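Long-range contacts in uncharacterized protein (Parabacteroides merdae, PDB 4R7F), which is of unknown function but contains three immunoglobulin-like beta-sandwich domains, the N-terminal part related to the type 9 secretion system plug protein, and binds magnesium: residues N157-V163 with Y368-Y374; F184-D188 with L216-A220; R258-Y264 with G361-Y367. All coordinates share one frame; numbering follows the deposited sequence. Where two conformers were deposited one is given.

Contact 1 (N157-V163 with Y368-Y374); sequences NQSHQQV and YQTQNEY. With MG (magnesium ion), chain G.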
loop_
_atom_site.group_PDB
_atom_site.type_symbol
_atom_site.label_atom_id
_atom_site.label_comp_id
_atom_site.label_asym_id
_atom_site.label_seq_id
_atom_site.Cartn_x
_atom_site.Cartn_y
_atom_site.Cartn_z
ATOM N N ASN A 157 7.948 -14.894 -13.326
ATOM C CA ASN A 157 6.589 -14.422 -13.490
ATOM C C ASN A 157 5.676 -15.551 -13.995
ATOM O O ASN A 157 5.050 -15.449 -15.056
ATOM C CB ASN A 157 6.577 -13.201 -14.411
ATOM C CG ASN A 157 7.430 -12.057 -13.875
ATOM O OD1 ASN A 157 7.620 -11.880 -12.669
ATOM N ND2 ASN A 157 7.992 -11.320 -14.772
ATOM N N GLN A 158 5.669 -16.649 -13.243
ATOM C CA GLN A 158 4.784 -17.781 -13.528
ATOM C C GLN A 158 3.867 -17.958 -12.337
ATOM O O GLN A 158 2.853 -17.226 -12.212
ATOM C CB GLN A 158 5.559 -19.059 -13.851
ATOM C CG GLN A 158 6.048 -19.117 -15.294
ATOM C CD GLN A 158 4.925 -19.061 -16.299
ATOM O OE1 GLN A 158 3.864 -19.651 -16.098
ATOM N NE2 GLN A 158 5.153 -18.351 -17.392
ATOM N N SER A 159 4.211 -18.832 -11.409
ATOM C CA SER A 159 3.325 -19.138 -10.309
ATOM C C SER A 159 3.870 -18.853 -8.916
ATOM O O SER A 159 3.270 -19.268 -7.943
ATOM C CB SER A 159 2.962 -20.615 -10.410
ATOM O OG SER A 159 4.157 -21.332 -10.547
ATOM N N HIS A 160 4.980 -18.138 -8.782
ATOM C CA HIS A 160 5.531 -17.937 -7.442
ATOM C C HIS A 160 5.862 -16.492 -7.155
ATOM O O HIS A 160 5.902 -15.649 -8.059
ATOM C CB HIS A 160 6.797 -18.762 -7.258
ATOM C CG HIS A 160 6.572 -20.230 -7.302
ATOM N ND1 HIS A 160 6.544 -20.945 -8.478
ATOM C CD2 HIS A 160 6.378 -21.127 -6.309
ATOM C CE1 HIS A 160 6.340 -22.220 -8.204
ATOM N NE2 HIS A 160 6.256 -22.359 -6.890
ATOM N N GLN A 161 6.072 -16.238 -5.869
ATOM C CA GLN A 161 6.558 -14.984 -5.362
ATOM C C GLN A 161 7.740 -15.274 -4.453
ATOM O O GLN A 161 7.724 -16.232 -3.698
ATOM C CB GLN A 161 5.449 -14.237 -4.609
ATOM C CG GLN A 161 4.651 -13.375 -5.560
ATOM C CD GLN A 161 3.334 -12.875 -5.029
ATOM O OE1 GLN A 161 3.064 -12.816 -3.813
ATOM N NE2 GLN A 161 2.500 -12.491 -5.950
ATOM N N GLN A 162 8.764 -14.436 -4.495
ATOM C CA GLN A 162 9.897 -14.611 -3.614
ATOM C C GLN A 162 10.121 -13.362 -2.787
ATOM O O GLN A 162 10.153 -12.253 -3.310
ATOM C CB GLN A 162 11.130 -14.924 -4.446
ATOM C CG GLN A 162 12.448 -14.966 -3.682
ATOM C CD GLN A 162 13.516 -15.819 -4.408
ATOM O OE1 GLN A 162 13.403 -16.103 -5.596
ATOM N NE2 GLN A 162 14.517 -16.269 -3.666
ATOM N N VAL A 163 10.301 -13.575 -1.493
ATOM C CA VAL A 163 10.630 -12.518 -0.535
ATOM C C VAL A 163 12.126 -12.428 -0.302
ATOM O O VAL A 163 12.812 -13.436 -0.142
ATOM C CB VAL A 163 10.025 -12.843 0.830
ATOM C CG1 VAL A 163 10.361 -11.756 1.828
ATOM C CG2 VAL A 163 8.516 -13.019 0.699
ATOM N N TYR A 368 1.544 -15.125 -10.470
ATOM C CA TYR A 368 2.620 -14.266 -9.922
ATOM C C TYR A 368 2.184 -12.832 -9.649
ATOM O O TYR A 368 2.758 -12.195 -8.784
ATOM C CB TYR A 368 3.865 -14.238 -10.824
ATOM C CG TYR A 368 3.701 -13.326 -12.010
ATOM C CD1 TYR A 368 3.002 -13.758 -13.145
ATOM C CD2 TYR A 368 4.193 -12.014 -11.986
ATOM C CE1 TYR A 368 2.805 -12.926 -14.217
ATOM C CE2 TYR A 368 3.996 -11.158 -13.060
ATOM C CZ TYR A 368 3.323 -11.636 -14.171
ATOM O OH TYR A 368 3.118 -10.839 -15.238
ATOM N N GLN A 369 1.191 -12.335 -10.393
ATOM C CA GLN A 369 0.709 -10.957 -10.238
ATOM C C GLN A 369 0.005 -10.705 -8.917
ATOM O O GLN A 369 -0.174 -9.551 -8.545
ATOM C CB GLN A 369 -0.312 -10.555 -11.334
ATOM C CG GLN A 369 0.059 -10.783 -12.794
ATOM C CD GLN A 369 -0.293 -12.176 -13.331
ATOM O OE1 GLN A 369 -0.324 -13.192 -12.610
ATOM N NE2 GLN A 369 -0.562 -12.225 -14.613
ATOM N N THR A 370 -0.481 -11.768 -8.265
ATOM C CA THR A 370 -1.374 -11.645 -7.116
ATOM C C THR A 370 -0.780 -10.734 -6.019
ATOM O O THR A 370 0.384 -10.870 -5.622
ATOM C CB THR A 370 -1.692 -13.052 -6.535
ATOM O OG1 THR A 370 -2.446 -13.769 -7.510
ATOM C CG2 THR A 370 -2.500 -12.966 -5.231
ATOM N N GLN A 371 -1.588 -9.812 -5.548
ATOM C CA GLN A 371 -1.217 -8.953 -4.421
ATOM C C GLN A 371 -1.332 -9.761 -3.126
ATOM O O GLN A 371 -2.437 -10.180 -2.724
ATOM C CB GLN A 371 -2.110 -7.692 -4.386
ATOM C CG GLN A 371 -1.840 -6.749 -3.194
ATOM C CD GLN A 371 -2.570 -7.072 -1.851
ATOM O OE1 GLN A 371 -3.776 -7.426 -1.807
ATOM N NE2 GLN A 371 -1.832 -6.886 -0.736
ATOM N N ASN A 372 -0.191 -10.003 -2.488
ATOM C CA ASN A 372 -0.153 -10.692 -1.187
ATOM C C ASN A 372 0.648 -9.860 -0.233
ATOM O O ASN A 372 1.370 -8.958 -0.647
ATOM C CB ASN A 372 0.513 -12.060 -1.318
ATOM C CG ASN A 372 -0.352 -13.053 -2.053
ATOM O OD1 ASN A 372 -1.528 -13.276 -1.712
ATOM N ND2 ASN A 372 0.204 -13.633 -3.076
ATOM N N GLU A 373 0.526 -10.150 1.048
ATOM C CA GLU A 373 1.378 -9.499 2.034
ATOM C C GLU A 373 2.240 -10.532 2.744
ATOM O O GLU A 373 1.851 -11.682 2.853
ATOM C CB GLU A 373 0.548 -8.731 3.046
ATOM C CG GLU A 373 -0.276 -9.592 3.984
ATOM C CD GLU A 373 -1.284 -8.766 4.736
ATOM O OE1 GLU A 373 -2.225 -8.250 4.093
ATOM O OE2 GLU A 373 -1.124 -8.619 5.949
ATOM N N TYR A 374 3.398 -10.104 3.227
ATOM C CA TYR A 374 4.326 -10.973 3.916
ATOM C C TYR A 374 4.835 -10.244 5.121
ATOM O O TYR A 374 5.347 -9.151 4.991
ATOM C CB TYR A 374 5.511 -11.309 3.019
ATOM C CG TYR A 374 5.085 -12.040 1.800
ATOM C CD1 TYR A 374 4.649 -11.363 0.678
ATOM C CD2 TYR A 374 5.046 -13.410 1.776
ATOM C CE1 TYR A 374 4.229 -12.046 -0.458
ATOM C CE2 TYR A 374 4.647 -14.097 0.632
ATOM C CZ TYR A 374 4.220 -13.424 -0.472
ATOM O OH TYR A 374 3.748 -14.144 -1.587
HETATM MG MG MG G . -4.532 -10.282 -2.227
HETATM O O HOH W 1 -4.158 -12.637 -2.360
#
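The side-chain amide of Q161 is gripped at both of its polar atoms by residues 368-374. Its NE2 donates to T370 O at 2.7 Å, meeting a lone pair in the carbonyl plane. It also donates to Y368 O at 2.9 Å, but here it stands above the carbonyl plane, 50° out of it. Q161 OE1 accepts from Y374 OH at 2.7 Å and from N372 ND2 at 3.1 Å. The bond from N372 is almost straight (175°), and the same ND2 also bonds A220 O. These four bonds fix the rotation of a buried amide. With a leucine in place of Q161, Y368 O and T370 O would probably each lose a donor, and Y374 OH and N372 ND2 an acceptor. Q161 and V163 lie on strand 160-168 and Y374 on strand 373-380, in two facing sheets, consistent with an immunoglobulin-like sandwich. There V163 CG2 sits over the face of the Y374 ring, 3.9 Å from its centroid. Next to N372, Q371 O binds the magnesium ion at 2.2 Å, with E223, D269 and D271. The other end is more open to solvent. N157 CB lies over the centre of the Y368 ring, and Q369 CG covers the opposite face. A chi1 of 79° turns that ring between its own backbone N and carbonyl carbon. Y368 N gives a bent bond to the carbonyl of the exposed Q158.

Contact 2 (F184-D188 with L216-A220); sequences FVYQD and LIFPA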
loop_
_atom_site.group_PDB
_atom_site.type_symbol
_atom_site.label_atom_id
_atom_site.label_comp_id
_atom_site.label_asym_id
_atom_site.label_seq_id
_atom_site.Cartn_x
_atom_site.Cartn_y
_atom_site.Cartn_z
ATOM N N PHE A 184 10.680 -15.550 11.351
ATOM C CA PHE A 184 9.465 -16.148 10.810
ATOM C C PHE A 184 8.900 -15.233 9.764
ATOM O O PHE A 184 8.824 -14.013 9.979
ATOM C CB PHE A 184 8.418 -16.365 11.898
ATOM C CG PHE A 184 8.745 -17.519 12.788
ATOM C CD1 PHE A 184 9.731 -17.410 13.722
ATOM C CD2 PHE A 184 8.130 -18.743 12.608
ATOM C CE1 PHE A 184 10.075 -18.488 14.524
ATOM C CE2 PHE A 184 8.462 -19.829 13.414
ATOM C CZ PHE A 184 9.439 -19.695 14.372
ATOM N N VAL A 185 8.501 -15.836 8.644
ATOM C CA VAL A 185 7.867 -15.130 7.545
ATOM C C VAL A 185 6.484 -15.713 7.258
ATOM O O VAL A 185 6.326 -16.904 7.043
ATOM C CB VAL A 185 8.778 -15.180 6.300
ATOM C CG1 VAL A 185 8.126 -14.473 5.145
ATOM C CG2 VAL A 185 10.118 -14.524 6.624
ATOM N N TYR A 186 5.471 -14.861 7.249
ATOM C CA TYR A 186 4.106 -15.319 7.102
ATOM C C TYR A 186 3.495 -14.685 5.888
ATOM O O TYR A 186 3.577 -13.470 5.724
ATOM C CB TYR A 186 3.279 -14.929 8.335
ATOM C CG TYR A 186 3.780 -15.515 9.632
ATOM C CD1 TYR A 186 3.383 -16.775 10.045
ATOM C CD2 TYR A 186 4.617 -14.811 10.463
ATOM C CE1 TYR A 186 3.814 -17.324 11.246
ATOM C CE2 TYR A 186 5.069 -15.356 11.663
ATOM C CZ TYR A 186 4.650 -16.625 12.051
ATOM O OH TYR A 186 5.100 -17.210 13.226
ATOM N N GLN A 187 2.867 -15.510 5.055
ATOM C CA GLN A 187 2.119 -15.028 3.909
ATOM C C GLN A 187 0.675 -14.862 4.318
ATOM O O GLN A 187 0.094 -15.780 4.916
ATOM C CB GLN A 187 2.190 -16.038 2.769
ATOM C CG GLN A 187 1.540 -15.627 1.469
ATOM C CD GLN A 187 1.526 -16.761 0.438
ATOM O OE1 GLN A 187 1.307 -17.898 0.780
ATOM N NE2 GLN A 187 1.758 -16.437 -0.834
ATOM N N ASP A 188 0.101 -13.696 4.007
ATOM C CA ASP A 188 -1.319 -13.402 4.280
ATOM C C ASP A 188 -1.767 -13.889 5.672
ATOM O O ASP A 188 -2.833 -14.486 5.826
ATOM C CB ASP A 188 -2.236 -13.947 3.163
ATOM C CG ASP A 188 -1.865 -13.409 1.780
ATOM O OD1 ASP A 188 -1.385 -12.270 1.711
ATOM O OD2 ASP A 188 -2.016 -14.128 0.763
ATOM N N LEU A 216 12.288 -18.978 0.826
ATOM C CA LEU A 216 11.521 -17.756 0.834
ATOM C C LEU A 216 10.723 -17.575 -0.438
ATOM O O LEU A 216 10.217 -16.482 -0.706
ATOM C CB LEU A 216 12.405 -16.552 1.121
ATOM C CG LEU A 216 12.779 -16.421 2.586
ATOM C CD1 LEU A 216 13.730 -15.269 2.772
ATOM C CD2 LEU A 216 11.557 -16.245 3.462
ATOM N N ILE A 217 10.563 -18.667 -1.180
ATOM C CA ILE A 217 9.747 -18.691 -2.369
ATOM C C ILE A 217 8.414 -19.352 -2.031
ATOM O O ILE A 217 8.353 -20.497 -1.621
ATOM C CB ILE A 217 10.427 -19.450 -3.514
ATOM C CG1 ILE A 217 11.752 -18.779 -3.866
ATOM C CG2 ILE A 217 9.528 -19.430 -4.736
ATOM C CD1 ILE A 217 12.500 -19.438 -5.010
ATOM N N PHE A 218 7.344 -18.603 -2.211
ATOM C CA PHE A 218 6.009 -19.012 -1.821
ATOM C C PHE A 218 5.196 -19.204 -3.063
ATOM O O PHE A 218 5.422 -18.499 -4.042
ATOM C CB PHE A 218 5.355 -17.885 -1.071
ATOM C CG PHE A 218 5.852 -17.717 0.307
ATOM C CD1 PHE A 218 6.966 -16.936 0.563
ATOM C CD2 PHE A 218 5.164 -18.267 1.362
ATOM C CE1 PHE A 218 7.424 -16.744 1.856
ATOM C CE2 PHE A 218 5.624 -18.113 2.663
ATOM C CZ PHE A 218 6.763 -17.345 2.907
ATOM N N PRO A 219 4.204 -20.098 -3.026
ATOM C CA PRO A 219 3.272 -20.049 -4.182
ATOM C C PRO A 219 2.459 -18.761 -4.158
ATOM O O PRO A 219 2.110 -18.260 -3.080
ATOM C CB PRO A 219 2.381 -21.269 -3.975
ATOM C CG PRO A 219 2.538 -21.603 -2.520
ATOM C CD PRO A 219 3.931 -21.231 -2.139
ATOM N N ALA A 220 2.184 -18.217 -5.337
ATOM C CA ALA A 220 1.651 -16.874 -5.434
ATOM C C ALA A 220 0.184 -16.776 -5.106
ATOM O O ALA A 220 -0.307 -15.701 -4.706
ATOM C CB ALA A 220 1.942 -16.274 -6.797
HETATM O O HOH W 2 -0.334 -19.217 -1.109
#
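The side chains of F218 and Q187 lie alongside each other and point opposite ways; the ring and amide planes are 48° apart. Q187 CB comes to 4.0 Å from F218 CD2. At the far end of the same ring, V185 CG1 touches F218 CZ at 3.9 Å. V185 CG1 and Q187 OE1 both approach this ring obliquely. The ring of Y374 also meets that of F218. Q187 NE2 gives a nearly straight hydrogen bond to P219 O at 2.9 Å, and this oxygen lies close to the amide plane. The donor comes in nearly along the C=O axis. Q187 has CG anti to its backbone N (chi1 -176°) and an extended chain, which carries the amide across to P219. Its NE2 also bonds Y374 OH, and its OE1 accepts from N193 ND2, so both polar atoms of this buried group have partners. V185 CG2 meets L216 CD2 at 3.9 Å, the two side chains crossing at about a right angle. Strands 184-187 and 217-219 run in nearly the same direction, 23° apart, with their axes 9.5 Å from each other. They belong to two different sheets packed face to face, as in an immunoglobulin-like beta-sandwich.

Contact 3 (R258-Y264 with G361-Y367); sequences RRDKGTY and GPIEGNY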
loop_
_atom_site.group_PDB
_atom_site.type_symbol
_atom_site.label_atom_id
_atom_site.label_comp_id
_atom_site.label_asym_id
_atom_site.label_seq_id
_atom_site.Cartn_x
_atom_site.Cartn_y
_atom_site.Cartn_z
ATOM N N ARG A 258 -13.279 -23.898 -9.407
ATOM C CA ARG A 258 -11.816 -23.843 -9.476
ATOM C C ARG A 258 -11.385 -22.688 -10.368
ATOM O O ARG A 258 -12.017 -22.408 -11.363
ATOM C CB ARG A 258 -11.227 -25.170 -9.951
ATOM C CG ARG A 258 -11.440 -26.261 -8.903
ATOM C CD ARG A 258 -10.892 -27.638 -9.256
ATOM N NE ARG A 258 -9.435 -27.658 -9.371
ATOM C CZ ARG A 258 -8.682 -28.755 -9.512
ATOM N NH1 ARG A 258 -9.238 -29.960 -9.549
ATOM N NH2 ARG A 258 -7.354 -28.651 -9.595
ATOM N N ARG A 259 -10.338 -21.983 -9.947
ATOM C CA ARG A 259 -9.822 -20.827 -10.675
ATOM C C ARG A 259 -8.385 -21.058 -11.145
ATOM O O ARG A 259 -7.734 -20.139 -11.598
ATOM C CB ARG A 259 -9.864 -19.575 -9.779
ATOM C CG ARG A 259 -11.268 -19.092 -9.486
ATOM C CD ARG A 259 -11.308 -17.725 -8.831
ATOM N NE ARG A 259 -10.625 -17.766 -7.541
ATOM C CZ ARG A 259 -10.192 -16.707 -6.870
ATOM N NH1 ARG A 259 -10.379 -15.504 -7.348
ATOM N NH2 ARG A 259 -9.569 -16.856 -5.707
ATOM N N ASP A 260 -7.888 -22.279 -11.037
ATOM C CA ASP A 260 -6.485 -22.573 -11.379
ATOM C C ASP A 260 -6.178 -22.681 -12.888
ATOM O O ASP A 260 -5.018 -22.673 -13.279
ATOM C CB ASP A 260 -6.044 -23.891 -10.731
ATOM C CG ASP A 260 -6.902 -25.059 -11.167
ATOM O OD1 ASP A 260 -8.114 -24.858 -11.252
ATOM O OD2 ASP A 260 -6.392 -26.160 -11.408
ATOM N N LYS A 261 -7.189 -22.824 -13.725
ATOM C CA LYS A 261 -6.941 -23.127 -15.132
ATOM C C LYS A 261 -7.162 -21.869 -15.979
ATOM O O LYS A 261 -7.763 -21.943 -17.038
ATOM C CB LYS A 261 -7.882 -24.255 -15.611
ATOM C CG LYS A 261 -7.803 -25.589 -14.869
ATOM C CD LYS A 261 -9.105 -26.394 -15.028
ATOM C CE LYS A 261 -10.158 -26.048 -13.967
ATOM N NZ LYS A 261 -9.877 -26.720 -12.657
ATOM N N GLY A 262 -6.681 -20.716 -15.528
ATOM C CA GLY A 262 -7.080 -19.462 -16.158
ATOM C C GLY A 262 -6.014 -18.395 -16.375
ATOM O O GLY A 262 -4.851 -18.687 -16.562
ATOM N N THR A 263 -6.458 -17.143 -16.372
ATOM C CA THR A 263 -5.616 -15.965 -16.547
ATOM C C THR A 263 -5.914 -15.084 -15.348
ATOM O O THR A 263 -7.062 -14.999 -14.931
ATOM C CB THR A 263 -6.004 -15.198 -17.841
ATOM O OG1 THR A 263 -5.717 -16.017 -18.977
ATOM C CG2 THR A 263 -5.246 -13.857 -17.973
ATOM N N TYR A 264 -4.897 -14.430 -14.792
ATOM C CA TYR A 264 -5.093 -13.572 -13.611
ATOM C C TYR A 264 -6.116 -12.472 -13.885
ATOM O O TYR A 264 -6.068 -11.880 -14.954
ATOM C CB TYR A 264 -3.766 -12.936 -13.179
ATOM C CG TYR A 264 -3.893 -11.916 -12.058
ATOM C CD1 TYR A 264 -4.046 -12.331 -10.744
ATOM C CD2 TYR A 264 -3.831 -10.546 -12.301
ATOM C CE1 TYR A 264 -4.191 -11.436 -9.708
ATOM C CE2 TYR A 264 -3.942 -9.629 -11.248
ATOM C CZ TYR A 264 -4.129 -10.093 -9.954
ATOM O OH TYR A 264 -4.238 -9.261 -8.871
ATOM N N GLY A 361 -2.767 -23.679 -4.981
ATOM C CA GLY A 361 -2.649 -24.080 -6.371
ATOM C C GLY A 361 -3.837 -24.818 -6.964
ATOM O O GLY A 361 -4.284 -24.503 -8.058
ATOM N N PRO A 362 -4.319 -25.846 -6.268
ATOM C CA PRO A 362 -5.327 -26.721 -6.902
ATOM C C PRO A 362 -6.688 -26.054 -7.162
ATOM O O PRO A 362 -7.264 -26.245 -8.211
ATOM C CB PRO A 362 -5.442 -27.884 -5.914
ATOM C CG PRO A 362 -4.147 -27.909 -5.180
ATOM C CD PRO A 362 -3.760 -26.446 -5.039
ATOM N N ILE A 363 -7.176 -25.226 -6.251
ATOM C CA ILE A 363 -8.485 -24.584 -6.440
ATOM C C ILE A 363 -8.442 -23.083 -6.795
ATOM O O ILE A 363 -9.281 -22.585 -7.565
ATOM C CB ILE A 363 -9.292 -24.791 -5.150
ATOM C CG1 ILE A 363 -9.463 -26.299 -4.938
ATOM C CG2 ILE A 363 -10.628 -24.053 -5.207
ATOM C CD1 ILE A 363 -9.694 -26.697 -3.512
ATOM N N GLU A 364 -7.493 -22.360 -6.206
ATOM C CA GLU A 364 -7.434 -20.928 -6.378
ATOM C C GLU A 364 -6.485 -20.543 -7.496
ATOM O O GLU A 364 -6.653 -19.508 -8.116
ATOM C CB GLU A 364 -7.053 -20.234 -5.068
ATOM C CG GLU A 364 -8.031 -20.501 -3.940
ATOM C CD GLU A 364 -9.472 -20.123 -4.240
ATOM O OE1 GLU A 364 -9.799 -19.593 -5.341
ATOM O OE2 GLU A 364 -10.327 -20.365 -3.348
ATOM N N GLY A 365 -5.519 -21.412 -7.764
ATOM C CA GLY A 365 -4.475 -21.164 -8.746
ATOM C C GLY A 365 -3.335 -20.340 -8.157
ATOM O O GLY A 365 -3.459 -19.772 -7.061
ATOM N N ASN A 366 -2.227 -20.278 -8.896
ATOM C CA ASN A 366 -1.042 -19.560 -8.471
ATOM C C ASN A 366 -0.624 -18.637 -9.623
ATOM O O ASN A 366 -0.179 -19.082 -10.667
ATOM C CB ASN A 366 0.089 -20.537 -8.104
ATOM C CG ASN A 366 -0.099 -21.190 -6.747
ATOM O OD1 ASN A 366 -0.661 -20.592 -5.816
ATOM N ND2 ASN A 366 0.352 -22.445 -6.624
ATOM N N TYR A 367 -0.751 -17.343 -9.384
ATOM C CA TYR A 367 -0.539 -16.326 -10.379
ATOM C C TYR A 367 0.413 -15.340 -9.795
ATOM O O TYR A 367 0.119 -14.764 -8.738
ATOM C CB TYR A 367 -1.878 -15.636 -10.654
ATOM C CG TYR A 367 -2.938 -16.569 -11.238
ATOM C CD1 TYR A 367 -2.982 -16.823 -12.589
ATOM C CD2 TYR A 367 -3.891 -17.176 -10.434
ATOM C CE1 TYR A 367 -3.941 -17.666 -13.137
ATOM C CE2 TYR A 367 -4.869 -17.997 -10.976
ATOM C CZ TYR A 367 -4.870 -18.249 -12.341
ATOM O OH TYR A 367 -5.806 -19.089 -12.928
HETATM O O HOH W 3 -2.473 -21.841 -11.711
#
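R259 and E364 join two irregular loops, one following strand 248-253 and the other following strand 342-352. R258, D260 and K261 form a salt-bridge network within the first loop, though K261 is poorly ordered. R259 grips E364 OE1 side-on with two nitrogens, NE at 3.0 Å and NH2 at 2.8 Å. The guanidinium and carboxylate planes are 84° apart. A bend at chi3 (-62°) turns the guanidinium so that its edge meets the acid. NH2 bonds E223 O as well, and E364 OE2 pairs with R225. R258 reaches P362 O with NE and NH2 by two weak bonds, and its NH2 also makes a weak salt-bridge bond to D260 OD2. The D260 carboxylate lies close to P362 O, two acceptors side by side; R258 NH2 is near both P362 O and D260 OD2 and probably offsets their repulsion. Among the backbone contacts, R259 N donates to I363 O at 2.7 Å in a nearly straight bond (172°). D260 CA comes to 3.6 Å from G365 CA, where the glycine has no side chain to intervene. A water bridges D260 O and N366 N. The aromatic contacts lie at the other end. Y264 CA stands over one face of the Y367 ring, and Y264 CD1 touches Y367 CB at 4.0 Å. Y264 OH bonds OE2 of the magnesium ligand E223, placing it in the second shell of the metal. Y367 OH donates to R259 O at 2.6 Å, within the carbonyl plane, and receives a weak bond from G262 N at 3.2 Å.

Overall arrangement
From the N terminus, the chain enters contact 1 at residues 157-163 and closes it only at 368-374. Contacts 2 and 3 are both nested in that long loop. They follow one another in series: contact 2 closes at 216-220 before contact 3 opens at 258-264. Contacts 1 and 2, with centres about 9 Å apart, both join the facing sheets of one sandwich, packing strand 160-168 against 373-380 and strand 181-187 against 207-219. Contact 3, its centre about 13 Å from that of contact 1, joins loops outside those sheets. Residues 361-367 run straight on into 368-374, so contact 3 leads directly into contact 1 and the magnesium site.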